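Local coordinates for extracellular solute-binding protein family 1 (Arthrobacter chlorophenolicus, PDB 4R2F), which probably delivers sugars to an ABC transporter as its extracellular solute-binding component, and is seen here holding the beta-1,3-linked disaccharide laminaribiose, at residues K378-Q383 against A393-Q398; N401-T406 against S416-F421; F102-F107 against G111-A116. One frame throughout, in Å; residues are numbered along the deposited sequence. Where two conformers were deposited one is given.

Interaction 1 (K378-Q383 against A393-Q398); sequences KTFASQ and ALDGGQ. With BGC (beta-D-glucopyranose), chain B.
The ring of Phe380 has the CA of Asp395 in its plane, at the edge, while Leu394 CD2 and Asp395 OD1 approach it obliquely. The carboxylate of Asp395 is turned steeply against that ring, the two planes standing 71° apart, and the side chains run past each other at about a right angle. Contact falls on one flank of the ring: Phe380 CD2 meets Leu394 CD2 at 3.9 Å, and Phe380 CE2 lies 3.4 Å from Asp395 OD1. The nonpolar part is thus the leucine methyl against the ring, and the aspartate adds its CB, 3.9 Å from Phe380 CE2. Away from this helix, Phe309 of strand 306-316 meets the Phe380 ring edge-to-face, and His207 and Ile210 of helix 204-215 also touch the side chain, so the phenylalanine is buried.

The site belongs to the sugar pocket of a periplasmic-type binding protein fold, where the ligand sits in the cleft between two lobes. Here the last turn of helix 389-396 offers Asp395 to the glucose. With CG anti to the backbone N (chi1 -179°), the carboxylate is carried past the phenylalanine to the sugar, where its two oxygens divide the work. Asp395 OD1 accepts from O6 of the glucose at 2.5 Å, and OD2 accepts from O4, also at 2.5 Å. This two-pronged grip on O4 and on the exocyclic O6 restrains the rotation of the carboxylate, and Phe380 packs beside it. The same glucose is hydrogen-bonded by Asp154, Asn311, His207 and the backbone N of Gly101. Behind the phenylalanine, the segment 378-383 folds into a type I turn from Thr379 to Ser382; Thr379 OG1 accepts from Ala381 N at 3.1 Å, forming an ST turn in the backbone that bears the ring.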
# COMPACT_ATOMS: atom_id res chain seq x y z
N LYS A 378 3.68 3.85 -10.03
CA LYS A 378 5.02 3.29 -9.86
C LYS A 378 5.14 2.63 -8.48
O LYS A 378 4.37 2.95 -7.56
CB LYS A 378 6.04 4.41 -9.98
CG LYS A 378 6.24 4.92 -11.40
CD LYS A 378 6.92 6.28 -11.38
CE LYS A 378 7.31 6.79 -12.76
NZ LYS A 378 8.66 6.31 -13.16
N THR A 379 6.08 1.71 -8.33
CA THR A 379 6.27 1.04 -7.07
C THR A 379 7.51 1.59 -6.37
O THR A 379 8.23 2.44 -6.89
CB THR A 379 6.45 -0.49 -7.22
OG1 THR A 379 7.74 -0.79 -7.79
CG2 THR A 379 5.31 -1.10 -8.05
N PHE A 380 7.75 1.08 -5.17
CA PHE A 380 8.98 1.35 -4.43
C PHE A 380 10.27 1.02 -5.21
O PHE A 380 11.33 1.51 -4.83
CB PHE A 380 8.99 0.51 -3.15
CG PHE A 380 8.28 1.13 -1.96
CD1 PHE A 380 7.43 2.22 -2.07
CD2 PHE A 380 8.44 0.54 -0.71
CE1 PHE A 380 6.80 2.73 -0.94
CE2 PHE A 380 7.82 1.06 0.41
CZ PHE A 380 6.99 2.14 0.29
N ALA A 381 10.21 0.19 -6.26
CA ALA A 381 11.41 -0.13 -7.07
C ALA A 381 11.93 1.04 -7.88
O ALA A 381 13.09 1.05 -8.32
CB ALA A 381 11.12 -1.31 -8.01
N SER A 382 11.08 2.03 -8.10
CA SER A 382 11.41 3.16 -8.95
C SER A 382 12.71 3.79 -8.50
O SER A 382 12.94 3.97 -7.31
CB SER A 382 10.30 4.20 -8.94
OG SER A 382 9.16 3.71 -9.61
N GLN A 383 13.56 4.12 -9.45
CA GLN A 383 13.24 4.13 -10.88
C GLN A 383 13.51 2.82 -11.63
O GLN A 383 13.43 2.79 -12.84
CB GLN A 383 14.05 5.22 -11.58
CG GLN A 383 14.17 6.50 -10.79
CD GLN A 383 14.09 7.72 -11.68
OE1 GLN A 383 13.00 8.16 -12.05
NE2 GLN A 383 15.24 8.26 -12.03
N ALA A 393 13.01 -5.19 2.71
CA ALA A 393 13.75 -4.52 3.81
C ALA A 393 13.47 -3.02 3.84
O ALA A 393 13.27 -2.42 4.90
CB ALA A 393 15.23 -4.77 3.68
N LEU A 394 13.39 -2.42 2.66
CA LEU A 394 12.98 -1.05 2.56
C LEU A 394 11.62 -0.82 3.18
O LEU A 394 11.46 0.03 4.04
CB LEU A 394 13.01 -0.59 1.11
CG LEU A 394 12.29 0.70 0.78
CD1 LEU A 394 12.93 1.86 1.50
CD2 LEU A 394 12.29 0.94 -0.73
N ASP A 395 10.64 -1.60 2.76
CA ASP A 395 9.24 -1.40 3.14
C ASP A 395 8.96 -1.67 4.63
O ASP A 395 8.27 -0.89 5.27
CB ASP A 395 8.37 -2.33 2.27
CG ASP A 395 6.89 -2.19 2.55
OD1 ASP A 395 6.38 -1.06 2.58
OD2 ASP A 395 6.22 -3.23 2.70
N GLY A 396 9.51 -2.75 5.16
CA GLY A 396 9.20 -3.20 6.51
C GLY A 396 10.17 -2.78 7.60
O GLY A 396 9.91 -3.03 8.76
N GLY A 397 11.28 -2.15 7.23
CA GLY A 397 12.38 -1.93 8.16
C GLY A 397 12.37 -0.58 8.87
O GLY A 397 11.61 0.34 8.53
N GLN A 398 13.26 -0.47 9.84
CA GLN A 398 13.35 0.71 10.69
C GLN A 398 13.72 1.99 9.98
O GLN A 398 13.22 3.04 10.35
CB GLN A 398 14.33 0.45 11.85
CG GLN A 398 13.84 -0.59 12.84
CD GLN A 398 12.49 -0.23 13.44
OE1 GLN A 398 11.61 -1.07 13.54
NE2 GLN A 398 12.32 1.04 13.83
C2 BGC B . 0.67 -1.97 1.42
C3 BGC B . 1.68 -3.12 1.45
C4 BGC B . 2.91 -2.71 2.26
C5 BGC B . 2.49 -2.25 3.65
C6 BGC B . 3.67 -1.71 4.46
C1 BGC B . 0.31 -1.70 2.87
O2 BGC B . -0.48 -2.32 0.66
O3 BGC B . 2.07 -3.48 0.12
O4 BGC B . 3.77 -3.83 2.43
O5 BGC B . 1.48 -1.23 3.55
O6 BGC B . 4.26 -0.54 3.85

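Interaction 2 (N401-T406 against S416-F421); sequences NQFTQT and SALTAF
Phe403 and Phe421 lie almost flat on one another, their planes only 7° apart and their centroids separated by 4.5 Å: an offset stack that joins two antiparallel helices. The pair illustrates a helical hairpin, in which helix 398-408 turns back through a short loop into helix 414-428; the axes of the two segments approach to 9.6 Å and their directions differ by 170°. Taken atom by atom, Phe421 CD2 sits over the centre of the Phe403 ring, whereas Phe403 CD2 lies above the other ring nearer its rim. Both rings have CG anti to the backbone N, which swings each away from its own helix and into the space between the two.

Phe403 also reaches along the opposing helix. Its CE1 meets the methyl of Ala417, and its CZ touches Leu418 CD2 at 3.7 Å. Leu418 starts away from this interface at its CB, yet the branch ending in CD2 bends back to the ring obliquely. Met209 and Met213 of helix 204-215, with Val238 of helix 232-246, add further contacts to Phe403, so the hairpin is packed against the helices of the lobe. Cutting Phe403 back to an alanine would probably leave the Phe421 ring without its stacking partner and open a gap beside Ala417 and Leu418.

Toward the hairpin's loop, Thr406 CG2 rests 4.0 Å from Ala417 CB. The hydroxyl of the same threonine turns back to its own helix: Thr406 OG1 donates to Gln402 O at 3.1 Å from above the carbonyl plane, while Thr406 N reaches that oxygen from the opposite face.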
# COMPACT_ATOMS: atom_id res chain seq x y z
N ASN A 401 10.74 3.99 8.52
CA ASN A 401 9.89 4.46 9.63
C ASN A 401 10.46 5.71 10.26
O ASN A 401 9.77 6.72 10.40
CB ASN A 401 9.70 3.38 10.69
CG ASN A 401 8.78 2.26 10.23
OD1 ASN A 401 9.05 1.09 10.44
ND2 ASN A 401 7.67 2.62 9.62
N GLN A 402 11.75 5.63 10.59
CA GLN A 402 12.47 6.70 11.32
C GLN A 402 12.66 7.94 10.45
O GLN A 402 12.48 9.07 10.90
CB GLN A 402 13.80 6.13 11.89
CG GLN A 402 13.49 5.01 12.90
CD GLN A 402 14.69 4.30 13.53
OE1 GLN A 402 14.55 3.58 14.54
NE2 GLN A 402 15.86 4.49 12.96
N PHE A 403 12.96 7.72 9.18
CA PHE A 403 13.01 8.82 8.22
C PHE A 403 11.70 9.60 8.22
O PHE A 403 11.68 10.83 8.31
CB PHE A 403 13.33 8.25 6.84
CG PHE A 403 13.26 9.24 5.74
CD1 PHE A 403 14.14 10.31 5.67
CD2 PHE A 403 12.33 9.08 4.72
CE1 PHE A 403 14.07 11.21 4.63
CE2 PHE A 403 12.28 9.97 3.68
CZ PHE A 403 13.15 11.04 3.63
N THR A 404 10.60 8.87 8.14
CA THR A 404 9.29 9.50 8.11
C THR A 404 9.05 10.34 9.37
O THR A 404 8.53 11.45 9.28
CB THR A 404 8.15 8.45 7.96
OG1 THR A 404 8.39 7.63 6.81
CG2 THR A 404 6.81 9.14 7.80
N GLN A 405 9.37 9.79 10.52
CA GLN A 405 9.05 10.47 11.76
C GLN A 405 9.90 11.71 11.91
O GLN A 405 9.44 12.76 12.38
CB GLN A 405 9.17 9.50 12.92
CG GLN A 405 8.07 8.44 12.88
CD GLN A 405 7.98 7.54 14.10
OE1 GLN A 405 8.98 7.27 14.75
NE2 GLN A 405 6.78 7.07 14.40
N THR A 406 11.14 11.61 11.44
CA THR A 406 12.04 12.76 11.40
C THR A 406 11.51 13.89 10.53
O THR A 406 11.54 15.06 10.92
CB THR A 406 13.44 12.29 10.92
OG1 THR A 406 14.05 11.53 11.98
CG2 THR A 406 14.33 13.44 10.53
N SER A 416 20.33 15.94 5.66
CA SER A 416 20.68 15.10 6.82
C SER A 416 19.73 13.92 6.99
O SER A 416 20.16 12.80 7.29
CB SER A 416 20.71 15.92 8.14
OG SER A 416 21.62 17.03 8.05
N ALA A 417 18.44 14.18 6.87
CA ALA A 417 17.44 13.11 7.02
C ALA A 417 17.68 12.01 5.97
O ALA A 417 17.72 10.83 6.29
CB ALA A 417 16.05 13.70 6.90
N LEU A 418 17.87 12.43 4.73
CA LEU A 418 18.15 11.52 3.62
C LEU A 418 19.45 10.74 3.78
O LEU A 418 19.52 9.56 3.43
CB LEU A 418 18.14 12.30 2.31
CG LEU A 418 16.76 12.69 1.78
CD1 LEU A 418 16.82 13.75 0.69
CD2 LEU A 418 16.01 11.46 1.27
N THR A 419 20.48 11.40 4.34
CA THR A 419 21.76 10.74 4.58
C THR A 419 21.58 9.68 5.63
O THR A 419 22.10 8.57 5.48
CB THR A 419 22.85 11.76 4.99
OG1 THR A 419 22.97 12.72 3.94
CG2 THR A 419 24.19 11.10 5.21
N ALA A 420 20.84 9.99 6.69
CA ALA A 420 20.55 8.98 7.73
C ALA A 420 19.75 7.81 7.13
O ALA A 420 19.96 6.65 7.47
CB ALA A 420 19.80 9.60 8.90
N PHE A 421 18.83 8.14 6.22
CA PHE A 421 18.01 7.14 5.53
C PHE A 421 18.92 6.22 4.68
O PHE A 421 18.90 4.99 4.83
CB PHE A 421 16.95 7.88 4.69
CG PHE A 421 15.93 6.98 4.02
CD1 PHE A 421 15.54 5.77 4.59
CD2 PHE A 421 15.38 7.36 2.82
CE1 PHE A 421 14.62 4.96 3.97
CE2 PHE A 421 14.45 6.55 2.19
CZ PHE A 421 14.08 5.35 2.77

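Interaction 3 (F102-F107 against G111-A116); sequences FQAFQF and GQIAYA
Phe107 O is the focus of the contact, drawing the chain in where helix 103-109 ends. Gln112 N donates to Phe107 O at 2.8 Å, nearly straight at 169°. A longer, weak bond reaches Phe107 O from Ile113 N at 3.4 Å. Just beneath, the packing is nonpolar. Ile113 turns its CB toward the helix, and the terminal CD1 enters between two residues one turn apart, lying 3.9 Å from Phe107 CB and 4.2 Å from Ala104 CB. The same methyl also approaches Ala104 O. Of the phenylalanine side chain, it is CB that meets Ile113; with CG anti to the carbonyl carbon (chi1 -65°), the ring leads away, and the side chain touches Phe84 of helix 80-89.

The other side is looser. Gly111 is exposed, and Gln112, only partly buried, meets the helix through CB, 3.8 Å from Phe107 O; its chain then bends at chi2 and carries the amide away. Beyond the turn, Ala114 shares backbone hydrogen bonding with Met315 of strand 306-316. Gly111, with its positive phi, terminates the helix in a Schellman motif, a helix C-capping motif that here turns the chain, by way of Gln112, into the short, weakly bonded strand 113-114.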
# COMPACT_ATOMS: atom_id res chain seq x y z
N PHE A 102 6.19 -6.89 -0.65
CA PHE A 102 7.44 -7.54 -1.13
C PHE A 102 8.00 -8.61 -0.24
O PHE A 102 9.01 -9.17 -0.55
CB PHE A 102 8.50 -6.45 -1.37
CG PHE A 102 7.93 -5.23 -2.05
CD1 PHE A 102 7.58 -5.28 -3.38
CD2 PHE A 102 7.65 -4.09 -1.32
CE1 PHE A 102 7.02 -4.20 -4.00
CE2 PHE A 102 7.10 -2.99 -1.94
CZ PHE A 102 6.79 -3.05 -3.28
N GLN A 103 7.31 -8.87 0.85
CA GLN A 103 7.62 -9.91 1.81
C GLN A 103 7.95 -11.30 1.19
O GLN A 103 8.89 -11.98 1.59
CB GLN A 103 6.38 -9.97 2.72
CG GLN A 103 6.26 -11.07 3.72
CD GLN A 103 5.09 -10.78 4.66
OE1 GLN A 103 4.94 -9.66 5.15
NE2 GLN A 103 4.27 -11.78 4.91
N ALA A 104 7.18 -11.71 0.19
CA ALA A 104 7.42 -12.98 -0.47
C ALA A 104 8.85 -13.08 -1.06
O ALA A 104 9.43 -14.16 -1.10
CB ALA A 104 6.39 -13.17 -1.56
N PHE A 105 9.43 -11.96 -1.51
CA PHE A 105 10.79 -12.01 -2.05
C PHE A 105 11.86 -12.25 -0.96
O PHE A 105 12.84 -12.91 -1.22
CB PHE A 105 11.13 -10.75 -2.86
CG PHE A 105 10.32 -10.61 -4.12
CD1 PHE A 105 10.72 -11.22 -5.29
CD2 PHE A 105 9.11 -9.89 -4.12
CE1 PHE A 105 9.96 -11.10 -6.43
CE2 PHE A 105 8.36 -9.76 -5.26
CZ PHE A 105 8.78 -10.37 -6.42
N GLN A 106 11.65 -11.70 0.24
CA GLN A 106 12.54 -11.91 1.36
C GLN A 106 12.49 -13.37 1.73
O GLN A 106 13.53 -14.01 1.90
CB GLN A 106 12.14 -11.08 2.57
CG GLN A 106 13.15 -11.14 3.71
CD GLN A 106 14.58 -10.89 3.23
OE1 GLN A 106 15.50 -11.64 3.56
NE2 GLN A 106 14.76 -9.83 2.44
N PHE A 107 11.29 -13.93 1.85
CA PHE A 107 11.20 -15.32 2.31
C PHE A 107 11.64 -16.29 1.24
O PHE A 107 12.11 -17.40 1.53
CB PHE A 107 9.79 -15.64 2.88
CG PHE A 107 9.48 -14.87 4.13
CD1 PHE A 107 10.35 -14.92 5.22
CD2 PHE A 107 8.35 -14.06 4.22
CE1 PHE A 107 10.11 -14.19 6.36
CE2 PHE A 107 8.11 -13.32 5.36
CZ PHE A 107 8.98 -13.38 6.43
N GLY A 111 14.64 -19.11 1.50
CA GLY A 111 14.30 -20.48 1.23
C GLY A 111 13.09 -20.99 1.98
O GLY A 111 12.95 -22.19 2.15
N GLN A 112 12.17 -20.11 2.36
CA GLN A 112 11.01 -20.48 3.19
C GLN A 112 9.67 -20.32 2.46
O GLN A 112 8.61 -20.65 3.00
CB GLN A 112 10.95 -19.61 4.45
CG GLN A 112 12.26 -19.48 5.22
CD GLN A 112 12.47 -20.56 6.25
OE1 GLN A 112 11.73 -21.54 6.31
NE2 GLN A 112 13.48 -20.38 7.07
N ILE A 113 9.73 -19.80 1.24
CA ILE A 113 8.56 -19.68 0.39
C ILE A 113 8.28 -21.00 -0.33
O ILE A 113 9.20 -21.76 -0.60
CB ILE A 113 8.76 -18.52 -0.61
CG1 ILE A 113 7.46 -17.75 -0.84
CG2 ILE A 113 9.38 -19.00 -1.92
CD1 ILE A 113 7.08 -16.89 0.35
N ALA A 114 7.02 -21.28 -0.63
CA ALA A 114 6.67 -22.33 -1.60
C ALA A 114 6.24 -21.71 -2.93
O ALA A 114 5.30 -20.91 -2.96
CB ALA A 114 5.56 -23.21 -1.04
N TYR A 115 6.92 -22.07 -4.02
CA TYR A 115 6.67 -21.47 -5.33
C TYR A 115 5.25 -21.80 -5.75
O TYR A 115 4.75 -22.87 -5.47
CB TYR A 115 7.70 -21.97 -6.37
CG TYR A 115 9.08 -21.47 -6.08
CD1 TYR A 115 9.39 -20.14 -6.24
CD2 TYR A 115 10.07 -22.32 -5.60
CE1 TYR A 115 10.65 -19.65 -5.92
CE2 TYR A 115 11.34 -21.84 -5.30
CZ TYR A 115 11.62 -20.50 -5.44
OH TYR A 115 12.87 -20.00 -5.12
N ALA A 116 4.63 -20.83 -6.42
CA ALA A 116 3.22 -20.90 -6.79
C ALA A 116 2.94 -21.44 -8.20
O ALA A 116 1.83 -21.27 -8.70
CB ALA A 116 2.60 -19.52 -6.63

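Overall arrangement
Interaction 3 comes first along the chain, then interaction 1, then interaction 2, each closing before the next opens. Interaction 1 is the middle one in space as well: its centre lies about 14 Å from that of interaction 2 and about 16 Å from that of interaction 3, whereas the centres of those two are about 28 Å apart. Packing passes through it both ways, Leu394 touching Phe421 on one side and Phe380 and Asp395 touching Phe102 on the other. Helices 389-396 and 398-408 are consecutive, and strands 113-114 and 377-378 both pair with 306-316. The sugar-binding turn is therefore joined directly to the C-terminal hairpin and to the segment leading into helix 103-109.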